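Local coordinates for protein STM4351 (Salmonella enterica, PDB 2Y7I) that probably serves as the periplasmic receptor that captures arginine with high specificity for uptake, closing two lobes around it, at residues 6-11 and 41-46; 48-53 and 64-69; 37-42 and 211-216; 85-90 and 205-210. One frame throughout, in Å; residues are numbered along the deposited sequence.

Interaction 1: 6-11 and 41-46. With ZN (zinc ion), chain E.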
loop_
_atom_site.group_PDB
_atom_site.type_symbol
_atom_site.label_atom_id
_atom_site.label_comp_id
_atom_site.label_asym_id
_atom_site.label_seq_id
_atom_site.Cartn_x
_atom_site.Cartn_y
_atom_site.Cartn_z
ATOM N N ARG A 6 24.093 8.428 3.827
ATOM C CA ARG A 6 23.949 8.400 2.375
ATOM C C ARG A 6 22.743 9.256 1.984
ATOM O O ARG A 6 21.737 9.290 2.700
ATOM C CB ARG A 6 23.814 6.961 1.850
ATOM C CG ARG A 6 22.541 6.237 2.266
ATOM C CD ARG A 6 22.542 4.751 1.873
ATOM N NE ARG A 6 22.377 4.534 0.434
ATOM C CZ ARG A 6 21.796 3.459 -0.096
ATOM N NH1 ARG A 6 21.310 2.506 0.691
ATOM N NH2 ARG A 6 21.694 3.337 -1.411
ATOM N N THR A 7 22.867 9.972 0.869
ATOM C CA THR A 7 21.826 10.880 0.422
ATOM C C THR A 7 21.400 10.519 -0.993
ATOM O O THR A 7 22.209 10.536 -1.924
ATOM C CB THR A 7 22.272 12.368 0.510
ATOM O OG1 THR A 7 22.592 12.684 1.868
ATOM C CG2 THR A 7 21.159 13.306 0.043
ATOM N N LEU A 8 20.120 10.181 -1.129
ATOM C CA LEU A 8 19.529 9.821 -2.399
ATOM C C LEU A 8 18.967 11.083 -3.059
ATOM O O LEU A 8 18.102 11.768 -2.490
ATOM C CB LEU A 8 18.433 8.780 -2.163
ATOM C CG LEU A 8 17.916 7.901 -3.298
ATOM C CD1 LEU A 8 19.063 7.171 -3.999
ATOM C CD2 LEU A 8 16.914 6.889 -2.731
ATOM N N HIS A 9 19.483 11.396 -4.248
ATOM C CA HIS A 9 19.119 12.622 -4.958
ATOM C C HIS A 9 17.991 12.331 -5.948
ATOM O O HIS A 9 18.183 11.571 -6.894
ATOM C CB HIS A 9 20.345 13.218 -5.670
ATOM C CG HIS A 9 21.502 13.500 -4.756
ATOM N ND1 HIS A 9 22.526 12.600 -4.546
ATOM C CD2 HIS A 9 21.793 14.581 -3.995
ATOM C CE1 HIS A 9 23.398 13.117 -3.696
ATOM N NE2 HIS A 9 22.975 14.316 -3.344
ATOM N N PHE A 10 16.822 12.920 -5.702
ATOM C CA PHE A 10 15.651 12.766 -6.558
ATOM C C PHE A 10 15.472 13.994 -7.422
ATOM O O PHE A 10 15.664 15.116 -6.958
ATOM C CB PHE A 10 14.382 12.624 -5.724
ATOM C CG PHE A 10 14.160 11.253 -5.162
ATOM C CD1 PHE A 10 14.731 10.892 -3.943
ATOM C CD2 PHE A 10 13.347 10.334 -5.828
ATOM C CE1 PHE A 10 14.502 9.610 -3.400
ATOM C CE2 PHE A 10 13.119 9.048 -5.295
ATOM C CZ PHE A 10 13.699 8.691 -4.084
ATOM N N GLY A 11 15.098 13.773 -8.677
ATOM C CA GLY A 11 14.652 14.845 -9.555
ATOM C C GLY A 11 13.142 14.775 -9.626
ATOM O O GLY A 11 12.567 13.680 -9.643
ATOM N N LYS A 41 13.785 6.707 4.321
ATOM C CA LYS A 41 13.860 6.269 5.718
ATOM C C LYS A 41 14.102 4.758 5.820
ATOM O O LYS A 41 14.958 4.319 6.586
ATOM C CB LYS A 41 12.623 6.695 6.518
ATOM C CG LYS A 41 12.760 6.424 8.018
ATOM C CD LYS A 41 11.666 7.108 8.821
ATOM C CE LYS A 41 11.927 6.952 10.317
ATOM N NZ LYS A 41 10.882 7.617 11.145
ATOM N N GLU A 42 13.370 3.970 5.028
ATOM C CA GLU A 42 13.569 2.508 4.994
ATOM C C GLU A 42 14.956 2.125 4.492
ATOM O O GLU A 42 15.487 1.076 4.854
ATOM C CB GLU A 42 12.505 1.811 4.135
ATOM C CG GLU A 42 11.110 1.752 4.741
ATOM C CD GLU A 42 11.023 0.919 6.023
ATOM O OE1 GLU A 42 11.953 0.140 6.324
ATOM O OE2 GLU A 42 10.007 1.061 6.735
ATOM N N MET A 43 15.546 2.989 3.671
ATOM C CA MET A 43 16.880 2.749 3.122
ATOM C C MET A 43 17.989 3.335 4.005
ATOM O O MET A 43 19.171 3.263 3.649
ATOM C CB MET A 43 16.974 3.322 1.710
ATOM C CG MET A 43 16.109 2.577 0.681
ATOM S SD MET A 43 16.176 3.298 -0.965
ATOM C CE MET A 43 17.931 3.252 -1.319
ATOM N N GLN A 44 17.588 3.904 5.144
ATOM C CA GLN A 44 18.492 4.606 6.069
ATOM C C GLN A 44 19.307 5.681 5.347
ATOM O O GLN A 44 20.514 5.831 5.565
ATOM C CB GLN A 44 19.372 3.617 6.845
ATOM C CG GLN A 44 18.571 2.796 7.838
ATOM C CD GLN A 44 19.375 1.675 8.470
ATOM O OE1 GLN A 44 19.900 0.796 7.779
ATOM N NE2 GLN A 44 19.463 1.694 9.797
ATOM N N ALA A 45 18.609 6.417 4.482
ATOM C CA ALA A 45 19.181 7.469 3.657
ATOM C C ALA A 45 18.458 8.784 3.877
ATOM O O ALA A 45 17.288 8.810 4.267
ATOM C CB ALA A 45 19.097 7.089 2.183
ATOM N N GLU A 46 19.177 9.876 3.627
ATOM C CA GLU A 46 18.584 11.197 3.558
ATOM C C GLU A 46 18.085 11.409 2.132
ATOM O O GLU A 46 18.531 10.727 1.202
ATOM C CB GLU A 46 19.614 12.266 3.927
ATOM C CG GLU A 46 20.066 12.251 5.397
ATOM C CD GLU A 46 19.134 13.039 6.313
ATOM O OE1 GLU A 46 18.865 14.228 6.025
ATOM O OE2 GLU A 46 18.665 12.468 7.323
HETATM ZN ZN ZN E . 23.162 10.927 -5.590
HETATM O O HOH W 1 23.366 11.934 -7.484
#
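Met-43 lays its thioether end across the side chains of Arg-6 and Leu-8. Its chain bends at the last torsion (chi3 57°), bringing the methyl CE to 3.8 Å from Arg-6 NH2 and 4.0 Å from Leu-8 CD2; it crosses both partners at roughly a right angle. The charged tip of Arg-6 finds its polar partner in helix 200-214, where NH1 forms a salt bridge with Glu-205. Gln-44, with positive phi, closes helix 31-42 in a Schellman motif and turns the chain back toward the sheet. Ala-45 then presses CB to 3.5 Å from Arg-6 CG, while its CA approaches Arg-6 O at 3.3 Å in a CA-H...O contact. At Glu-46 the chain becomes the parallel neighbour of 7-12: Glu-46 N donates to Arg-6 O (2.8 Å), and Leu-8 N donates to Glu-46 O (2.9 Å). These bonds straddle Thr-7, whose OG1 lies beside Glu-46 CB on the same face of the sheet. Strand, helix and strand together make a beta-alpha-beta crossover. Further along the strand, His-9 gives ND1 to a zinc ion at 2.1 Å, a site shared with Asp-67. The chemistry is thus divided: main-chain bonds fix the register, aliphatic atoms and a thioether make the side-chain packing, and the guanidinium charge of Arg-6 is answered by Glu-205, outside the two segments.

Interaction 2: 48-53 and 64-69. With ZN (zinc ion), chain E.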
loop_
_atom_site.group_PDB
_atom_site.type_symbol
_atom_site.label_atom_id
_atom_site.label_comp_id
_atom_site.label_asym_id
_atom_site.label_seq_id
_atom_site.Cartn_x
_atom_site.Cartn_y
_atom_site.Cartn_z
ATOM N N SER A 48 17.215 14.193 -1.070
ATOM C CA SER A 48 17.415 15.503 -1.668
ATOM C C SER A 48 16.606 15.620 -2.958
ATOM O O SER A 48 16.592 14.687 -3.759
ATOM C CB SER A 48 18.898 15.744 -1.939
ATOM O OG SER A 48 19.106 17.091 -2.312
ATOM N N PHE A 49 15.938 16.758 -3.150
ATOM C CA PHE A 49 15.128 16.982 -4.355
ATOM C C PHE A 49 15.649 18.112 -5.230
ATOM O O PHE A 49 16.068 19.158 -4.729
ATOM C CB PHE A 49 13.673 17.272 -3.997
ATOM C CG PHE A 49 12.963 16.109 -3.378
ATOM C CD1 PHE A 49 12.416 15.112 -4.170
ATOM C CD2 PHE A 49 12.850 16.009 -1.996
ATOM C CE1 PHE A 49 11.769 14.024 -3.594
ATOM C CE2 PHE A 49 12.197 14.929 -1.415
ATOM C CZ PHE A 49 11.656 13.938 -2.219
ATOM N N THR A 50 15.617 17.884 -6.541
ATOM C CA THR A 50 15.912 18.922 -7.527
ATOM C C THR A 50 14.649 19.114 -8.360
ATOM O O THR A 50 14.092 18.139 -8.878
ATOM C CB THR A 50 17.109 18.529 -8.413
ATOM O OG1 THR A 50 18.243 18.289 -7.578
ATOM C CG2 THR A 50 17.458 19.639 -9.424
ATOM N N ASN A 51 14.198 20.363 -8.456
ATOM C CA ASN A 51 12.979 20.734 -9.156
ATOM C C ASN A 51 13.313 21.353 -10.521
ATOM O O ASN A 51 13.986 22.380 -10.597
ATOM C CB ASN A 51 12.178 21.707 -8.270
ATOM C CG ASN A 51 10.972 22.318 -8.969
ATOM O OD1 ASN A 51 10.588 23.446 -8.661
ATOM N ND2 ASN A 51 10.366 21.590 -9.889
ATOM N N GLN A 52 12.872 20.700 -11.593
ATOM C CA GLN A 52 13.145 21.161 -12.969
ATOM C C GLN A 52 11.998 20.690 -13.870
ATOM O O GLN A 52 11.127 19.944 -13.413
ATOM C CB GLN A 52 14.511 20.667 -13.463
ATOM C CG GLN A 52 14.654 19.145 -13.564
ATOM C CD GLN A 52 16.071 18.705 -13.934
ATOM O OE1 GLN A 52 17.025 18.935 -13.187
ATOM N NE2 GLN A 52 16.209 18.057 -15.089
ATOM N N SER A 53 11.980 21.122 -15.128
ATOM C CA SER A 53 10.847 20.812 -16.015
ATOM C C SER A 53 10.643 19.300 -16.171
ATOM O O SER A 53 11.615 18.534 -16.205
ATOM C CB SER A 53 11.012 21.502 -17.381
ATOM O OG SER A 53 12.190 21.076 -18.058
ATOM N N LYS A 64 23.043 11.251 -15.327
ATOM C CA LYS A 64 23.536 11.058 -13.945
ATOM C C LYS A 64 23.439 12.274 -13.025
ATOM O O LYS A 64 24.164 12.356 -12.031
ATOM C CB LYS A 64 24.975 10.521 -13.922
ATOM C CG LYS A 64 25.120 9.126 -14.463
ATOM C CD LYS A 64 26.433 8.501 -14.034
ATOM C CE LYS A 64 26.580 7.120 -14.642
ATOM N NZ LYS A 64 26.423 7.173 -16.125
ATOM N N LYS A 65 22.554 13.212 -13.352
ATOM C CA LYS A 65 22.367 14.410 -12.537
ATOM C C LYS A 65 21.723 14.082 -11.180
ATOM O O LYS A 65 21.925 14.797 -10.198
ATOM C CB LYS A 65 21.541 15.449 -13.302
ATOM C CG LYS A 65 21.379 16.771 -12.585
ATOM C CD LYS A 65 20.434 17.702 -13.329
ATOM C CE LYS A 65 20.450 19.082 -12.703
ATOM N NZ LYS A 65 19.496 19.964 -13.404
ATOM N N PHE A 66 20.941 13.009 -11.137
ATOM C CA PHE A 66 20.407 12.491 -9.884
ATOM C C PHE A 66 20.268 10.971 -9.925
ATOM O O PHE A 66 20.460 10.352 -10.969
ATOM C CB PHE A 66 19.096 13.186 -9.454
ATOM C CG PHE A 66 18.322 13.840 -10.575
ATOM C CD1 PHE A 66 17.611 13.075 -11.498
ATOM C CD2 PHE A 66 18.270 15.226 -10.675
ATOM C CE1 PHE A 66 16.878 13.683 -12.518
ATOM C CE2 PHE A 66 17.540 15.848 -11.695
ATOM C CZ PHE A 66 16.847 15.075 -12.615
ATOM N N ASP A 67 19.955 10.380 -8.778
ATOM C CA ASP A 67 19.882 8.931 -8.644
ATOM C C ASP A 67 18.545 8.367 -9.093
ATOM O O ASP A 67 18.477 7.245 -9.583
ATOM C CB ASP A 67 20.118 8.540 -7.189
ATOM C CG ASP A 67 21.434 9.034 -6.676
ATOM O OD1 ASP A 67 22.470 8.669 -7.275
ATOM O OD2 ASP A 67 21.431 9.816 -5.699
ATOM N N ALA A 68 17.485 9.148 -8.913
ATOM C CA ALA A 68 16.135 8.660 -9.141
ATOM C C ALA A 68 15.198 9.809 -9.487
ATOM O O ALA A 68 15.507 10.972 -9.234
ATOM C CB ALA A 68 15.625 7.897 -7.913
ATOM N N VAL A 69 14.071 9.468 -10.098
ATOM C CA VAL A 69 13.053 10.446 -10.458
ATOM C C VAL A 69 11.738 9.973 -9.871
ATOM O O VAL A 69 11.370 8.795 -10.010
ATOM C CB VAL A 69 12.939 10.606 -12.005
ATOM C CG1 VAL A 69 11.624 11.246 -12.413
ATOM C CG2 VAL A 69 14.104 11.434 -12.539
HETATM ZN ZN ZN E . 23.162 10.927 -5.590
HETATM O O HOH W 1 23.366 11.934 -7.484
#
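Gln-52 and Lys-65 reach for each other from opposite directions, meeting beside the edge of the Phe-66 ring. The glutamine is the side chain to follow. From CB, the first torsion (chi1 63°) sets CG between the backbone N and carbonyl carbon, and the extended chain beyond carries the amide out to 64-69; CB and CG serve as the stalk. CD arrives in the plane of the phenyl ring, at its edge, 3.9 Å from Phe-66 CE2. OE1 comes nearer still, 3.5 Å from the same CE2, with amide and ring planes 68° apart. Its main partner is the ammonium group: Lys-65 NZ donates to Gln-52 OE1 at 2.7 Å, tilted 31° from the carbonyl plane. NE2, on the other branch, lies 3.9 Å from Phe-66 CZ and hydrogen-bonds to Ser-56 and Ser-60. Held at both branches, the amide has its rotation fixed, and the lysine charge would be expected to polarise its carbonyl. Thr-50 CB adds an oblique contact to Phe-66 CD2 at 4.2 Å. Next to the phenylalanine, Asp-67 binds the zinc ion through OD2 (2.1 Å), sharing it with His-9 and a water. Strand 46-51 and strand 68-69 flank strand 7-12 in the parallel sheet, linked by a beta-alpha-beta crossover through helix 57-62, whose Leu-57 and Ser-60 pack against Phe-66.

Interaction 3: 37-42 and 211-216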
loop_
_atom_site.group_PDB
_atom_site.type_symbol
_atom_site.label_atom_id
_atom_site.label_comp_id
_atom_site.label_asym_id
_atom_site.label_seq_id
_atom_site.Cartn_x
_atom_site.Cartn_y
_atom_site.Cartn_z
ATOM N N ASN A 37 10.345 10.210 0.811
ATOM C CA ASN A 37 10.913 10.317 2.159
ATOM C C ASN A 37 10.784 9.002 2.930
ATOM O O ASN A 37 11.722 8.575 3.601
ATOM C CB ASN A 37 10.283 11.474 2.942
ATOM C CG ASN A 37 10.940 12.826 2.634
ATOM O OD1 ASN A 37 12.160 12.938 2.588
ATOM N ND2 ASN A 37 10.127 13.853 2.449
ATOM N N ALA A 38 9.625 8.357 2.806
ATOM C CA ALA A 38 9.384 7.078 3.474
ATOM C C ALA A 38 10.319 5.993 2.927
ATOM O O ALA A 38 10.878 5.198 3.688
ATOM C CB ALA A 38 7.903 6.664 3.334
ATOM N N VAL A 39 10.493 5.977 1.606
ATOM C CA VAL A 39 11.453 5.077 0.951
ATOM C C VAL A 39 12.885 5.323 1.461
ATOM O O VAL A 39 13.580 4.374 1.850
ATOM C CB VAL A 39 11.376 5.201 -0.586
ATOM C CG1 VAL A 39 12.543 4.458 -1.283
ATOM C CG2 VAL A 39 10.031 4.684 -1.076
ATOM N N CYS A 40 13.309 6.587 1.477
ATOM C CA CYS A 40 14.621 6.955 2.035
ATOM C C CYS A 40 14.816 6.521 3.494
ATOM O O CYS A 40 15.893 6.010 3.858
ATOM C CB CYS A 40 14.881 8.454 1.878
ATOM S SG CYS A 40 15.211 8.864 0.169
ATOM N N LYS A 41 13.785 6.707 4.321
ATOM C CA LYS A 41 13.860 6.269 5.718
ATOM C C LYS A 41 14.102 4.758 5.820
ATOM O O LYS A 41 14.958 4.319 6.586
ATOM C CB LYS A 41 12.623 6.695 6.518
ATOM C CG LYS A 41 12.760 6.424 8.018
ATOM C CD LYS A 41 11.666 7.108 8.821
ATOM C CE LYS A 41 11.927 6.952 10.317
ATOM N NZ LYS A 41 10.882 7.617 11.145
ATOM N N GLU A 42 13.370 3.970 5.028
ATOM C CA GLU A 42 13.569 2.508 4.994
ATOM C C GLU A 42 14.956 2.125 4.492
ATOM O O GLU A 42 15.487 1.076 4.854
ATOM C CB GLU A 42 12.505 1.811 4.135
ATOM C CG GLU A 42 11.110 1.752 4.741
ATOM C CD GLU A 42 11.023 0.919 6.023
ATOM O OE1 GLU A 42 11.953 0.140 6.324
ATOM O OE2 GLU A 42 10.007 1.061 6.735
ATOM N N ASP A 211 8.042 -2.158 -0.870
ATOM C CA ASP A 211 7.300 -3.305 -0.328
ATOM C C ASP A 211 6.870 -3.032 1.107
ATOM O O ASP A 211 5.727 -3.296 1.489
ATOM C CB ASP A 211 8.151 -4.581 -0.339
ATOM C CG ASP A 211 8.302 -5.171 -1.715
ATOM O OD1 ASP A 211 7.671 -4.661 -2.654
ATOM O OD2 ASP A 211 9.045 -6.156 -1.854
ATOM N N LYS A 212 7.806 -2.514 1.897
ATOM C CA LYS A 212 7.528 -2.145 3.273
ATOM C C LYS A 212 6.629 -0.917 3.393
ATOM O O LYS A 212 5.655 -0.952 4.142
ATOM C CB LYS A 212 8.830 -1.960 4.061
ATOM C CG LYS A 212 9.565 -3.267 4.301
ATOM C CD LYS A 212 10.925 -3.028 4.946
ATOM C CE LYS A 212 11.627 -4.341 5.215
ATOM N NZ LYS A 212 13.105 -4.159 5.343
ATOM N N VAL A 213 6.947 0.160 2.668
ATOM C CA VAL A 213 6.145 1.394 2.738
ATOM C C VAL A 213 4.695 1.132 2.337
ATOM O O VAL A 213 3.771 1.582 3.016
ATOM C CB VAL A 213 6.750 2.553 1.889
ATOM C CG1 VAL A 213 5.792 3.733 1.791
ATOM C CG2 VAL A 213 8.095 3.005 2.485
ATOM N N LYS A 214 4.502 0.386 1.251
ATOM C CA LYS A 214 3.146 0.101 0.746
ATOM C C LYS A 214 2.317 -0.787 1.675
ATOM O O LYS A 214 1.080 -0.793 1.587
ATOM C CB LYS A 214 3.195 -0.461 -0.677
ATOM C CG LYS A 214 3.638 0.571 -1.711
ATOM C CD LYS A 214 4.042 -0.077 -3.028
ATOM C CE LYS A 214 2.836 -0.709 -3.734
ATOM N NZ LYS A 214 3.270 -1.561 -4.875
ATOM N N ALA A 215 2.987 -1.508 2.578
ATOM C CA ALA A 215 2.288 -2.359 3.554
ATOM C C ALA A 215 1.963 -1.624 4.858
ATOM O O ALA A 215 1.352 -2.194 5.765
ATOM C CB ALA A 215 3.094 -3.613 3.846
ATOM N N SER A 216 2.377 -0.363 4.946
ATOM C CA SER A 216 2.276 0.398 6.184
ATOM C C SER A 216 0.959 1.160 6.268
ATOM O O SER A 216 0.449 1.641 5.254
ATOM C CB SER A 216 3.459 1.367 6.328
ATOM O OG SER A 216 3.391 2.420 5.375
#
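Ala-38 meets Val-213 where helix 31-42 packs on helix 200-214, a helix-helix contact in the lobe of this type 2 periplasmic-binding-protein fold that holds the three-stranded parallel sheet. The two CA atoms, Ala-38 and Val-213, are 6.6 Å apart, an approach made possible by the small alanine: its CB sits 3.8 Å from Val-213 CG2 and almost as near to the other branch, CG1. Val-213 takes the rotamer with CG1 opposite the backbone N (chi1 171°), which turns CG2 across to the facing helix, where it also touches Ala-38 O. Val-39 lies to one side, its CG2 4.4 Å from Val-213 CG2, and packs on Ala-209 and Leu-210 as well. One turn beyond Ala-38, Glu-42 lays CG 4.0 Å from Val-213 CG2 and folds at chi2, so that OE1 rests 3.6 Å from Lys-212 CD. The charges attract only at long range, with Glu-42 OE1 and Lys-212 NZ 4.6 Å apart. Beyond the pair, Lys-214 NZ bonds to Asp-211 O of the second subunit. At the end of helix 200-214, Val-213 O accepts twice from Ser-216: from N at 3.1 Å, and from OG at a short 2.5 Å, the hydroxyl lying in the carbonyl plane on a lone pair.

Interaction 4: 85-90 and 205-210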
loop_
_atom_site.group_PDB
_atom_site.type_symbol
_atom_site.label_atom_id
_atom_site.label_comp_id
_atom_site.label_asym_id
_atom_site.label_seq_id
_atom_site.Cartn_x
_atom_site.Cartn_y
_atom_site.Cartn_z
ATOM N N PHE A 85 12.072 1.319 -14.108
ATOM C CA PHE A 85 11.102 1.688 -13.079
ATOM C C PHE A 85 11.028 0.684 -11.935
ATOM O O PHE A 85 11.242 -0.514 -12.121
ATOM C CB PHE A 85 9.703 1.831 -13.666
ATOM C CG PHE A 85 9.494 3.090 -14.472
ATOM C CD1 PHE A 85 9.276 4.314 -13.842
ATOM C CD2 PHE A 85 9.473 3.040 -15.860
ATOM C CE1 PHE A 85 9.056 5.482 -14.587
ATOM C CE2 PHE A 85 9.253 4.194 -16.613
ATOM C CZ PHE A 85 9.045 5.416 -15.974
ATOM N N SER A 86 10.709 1.207 -10.755
ATOM C CA SER A 86 10.268 0.409 -9.631
ATOM C C SER A 86 8.913 -0.223 -9.941
ATOM O O SER A 86 8.288 0.065 -10.967
ATOM C CB SER A 86 10.109 1.286 -8.389
ATOM O OG SER A 86 9.064 2.237 -8.582
ATOM N N GLN A 87 8.484 -1.095 -9.036
ATOM C CA GLN A 87 7.104 -1.542 -8.956
ATOM C C GLN A 87 6.209 -0.294 -8.920
ATOM O O GLN A 87 6.658 0.783 -8.497
ATOM C CB GLN A 87 6.914 -2.347 -7.663
ATOM C CG GLN A 87 7.190 -1.513 -6.397
ATOM C CD GLN A 87 6.950 -2.274 -5.121
ATOM O OE1 GLN A 87 5.821 -2.350 -4.632
ATOM N NE2 GLN A 87 8.010 -2.841 -4.569
ATOM N N PRO A 88 4.941 -0.427 -9.341
ATOM C CA PRO A 88 4.058 0.720 -9.199
ATOM C C PRO A 88 3.930 1.111 -7.729
ATOM O O PRO A 88 3.878 0.237 -6.864
ATOM C CB PRO A 88 2.715 0.206 -9.737
ATOM C CG PRO A 88 2.797 -1.282 -9.647
ATOM C CD PRO A 88 4.241 -1.602 -9.891
ATOM N N TYR A 89 3.921 2.407 -7.440
ATOM C CA TYR A 89 3.646 2.842 -6.067
ATOM C C TYR A 89 2.237 3.412 -5.936
ATOM O O TYR A 89 1.711 3.494 -4.833
ATOM C CB TYR A 89 4.727 3.790 -5.500
ATOM C CG TYR A 89 4.799 5.143 -6.178
ATOM C CD1 TYR A 89 4.029 6.222 -5.724
ATOM C CD2 TYR A 89 5.643 5.350 -7.262
ATOM C CE1 TYR A 89 4.092 7.466 -6.350
ATOM C CE2 TYR A 89 5.702 6.595 -7.901
ATOM C CZ TYR A 89 4.931 7.642 -7.441
ATOM O OH TYR A 89 5.001 8.872 -8.080
ATOM N N TYR A 90 1.620 3.771 -7.056
ATOM C CA TYR A 90 0.255 4.293 -7.075
ATOM C C TYR A 90 -0.305 4.076 -8.477
ATOM O O TYR A 90 0.464 3.936 -9.425
ATOM C CB TYR A 90 0.228 5.785 -6.710
ATOM C CG TYR A 90 -1.159 6.329 -6.428
ATOM C CD1 TYR A 90 -1.870 5.933 -5.293
ATOM C CD2 TYR A 90 -1.757 7.239 -7.297
ATOM C CE1 TYR A 90 -3.151 6.439 -5.032
ATOM C CE2 TYR A 90 -3.022 7.748 -7.050
ATOM C CZ TYR A 90 -3.709 7.352 -5.918
ATOM O OH TYR A 90 -4.965 7.860 -5.687
ATOM N N GLU A 205 16.925 -2.028 -3.943
ATOM C CA GLU A 205 16.834 -1.412 -2.625
ATOM C C GLU A 205 15.539 -0.622 -2.526
ATOM O O GLU A 205 14.836 -0.697 -1.517
ATOM C CB GLU A 205 17.983 -0.451 -2.401
ATOM C CG GLU A 205 19.239 -1.067 -1.873
ATOM C CD GLU A 205 20.173 0.007 -1.356
ATOM O OE1 GLU A 205 20.864 0.640 -2.182
ATOM O OE2 GLU A 205 20.173 0.250 -0.132
ATOM N N ILE A 206 15.246 0.136 -3.580
ATOM C CA ILE A 206 14.028 0.946 -3.666
ATOM C C ILE A 206 12.784 0.056 -3.638
ATOM O O ILE A 206 11.816 0.352 -2.926
ATOM C CB ILE A 206 14.029 1.841 -4.928
ATOM C CG1 ILE A 206 14.973 3.033 -4.734
ATOM C CG2 ILE A 206 12.613 2.344 -5.258
ATOM C CD1 ILE A 206 15.252 3.794 -6.013
ATOM N N ASN A 207 12.804 -1.027 -4.416
ATOM C CA ASN A 207 11.697 -1.991 -4.390
ATOM C C ASN A 207 11.479 -2.642 -3.023
ATOM O O ASN A 207 10.342 -2.780 -2.574
ATOM C CB ASN A 207 11.876 -3.065 -5.468
ATOM C CG ASN A 207 11.341 -2.619 -6.816
ATOM O OD1 ASN A 207 10.366 -1.871 -6.887
ATOM N ND2 ASN A 207 11.985 -3.062 -7.892
ATOM N N ALA A 208 12.568 -3.040 -2.368
ATOM C CA ALA A 208 12.469 -3.639 -1.046
ATOM C C ALA A 208 11.864 -2.632 -0.057
ATOM O O ALA A 208 11.070 -3.008 0.798
ATOM C CB ALA A 208 13.823 -4.124 -0.563
ATOM N N ALA A 209 12.234 -1.361 -0.198
ATOM C CA ALA A 209 11.698 -0.296 0.651
ATOM C C ALA A 209 10.217 -0.021 0.357
ATOM O O ALA A 209 9.410 0.118 1.286
ATOM C CB ALA A 209 12.527 0.977 0.498
ATOM N N LEU A 210 9.863 0.040 -0.926
ATOM C CA LEU A 210 8.457 0.215 -1.338
ATOM C C LEU A 210 7.542 -0.919 -0.844
ATOM O O LEU A 210 6.402 -0.667 -0.434
ATOM C CB LEU A 210 8.336 0.373 -2.864
ATOM C CG LEU A 210 8.594 1.758 -3.465
ATOM C CD1 LEU A 210 8.638 1.690 -4.969
ATOM C CD2 LEU A 210 7.532 2.771 -3.005
HETATM O O HOH W 2 11.088 -2.900 -10.732
#
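The run 85-90 leads out of the lobe with the three-stranded sheet toward strand 95-100 of the other lobe; on the way to that crossing, probably part of the hinge of this type 2 binding-protein fold, it packs on helix 200-214. Gln-87 and Asn-207 form the polar centre. Gln-87 N donates to Asn-207 OD1 at 3.0 Å, nearly straight at 169° and aimed at a lone pair in the carbonyl plane. Gln-87 CG, set between its backbone N and carbonyl carbon (chi1 61°), folds in to 3.2 Å from the same OD1, and the two side chains run past each other in opposite directions, their amide planes 39° apart. From NE2 comes a second, weak bond to Asn-207 OD1 (3.4 Å); the stronger ties of this amide are to Asp-211 and, through OE1, to Lys-214. The opposite branch of the asparagine, ND2, gives a hydrogen to a water, which in turn donates to Phe-85 O at 2.8 Å. Leu-210 supplies the apolar half: CD1 packs 3.7 Å from Ser-86 CB, and CD2 lies 3.9 Å from Tyr-89 CB. Ser-86 OG is held on its own segment, donating to Gln-87 O at 2.8 Å, and is also bonded to Ile-193. The segment thus lies between helix 200-214, where Leu-210 also touches Val-39 of helix 31-42, and the returning chain near 191-193, to which Ser-86, Tyr-89 and Tyr-90 are joined by backbone hydrogen bonds.

Overall arrangement
All four contacts belong to one lobe. Interactions 1 and 2, centres 12 Å apart, meet in the parallel sheet, where Phe-10 bonds to Ser-48 and Thr-50, and each supplies one ligand to the same zinc ion. Interactions 1 and 3 share the end of helix 31-42, with centres 11 Å apart. Interactions 3 and 4, only 9 Å apart, occupy successive turns of helix 200-214 and are tied by Gln-87 to Asp-211 and Lys-214. The salt bridge from Arg-6 to Glu-205 connects interaction 1 to interaction 4. The bound arginine lies about 8 Å from the side chain of Tyr-89 in interaction 4 and about 10 Å from that of Gln-52 in interaction 2.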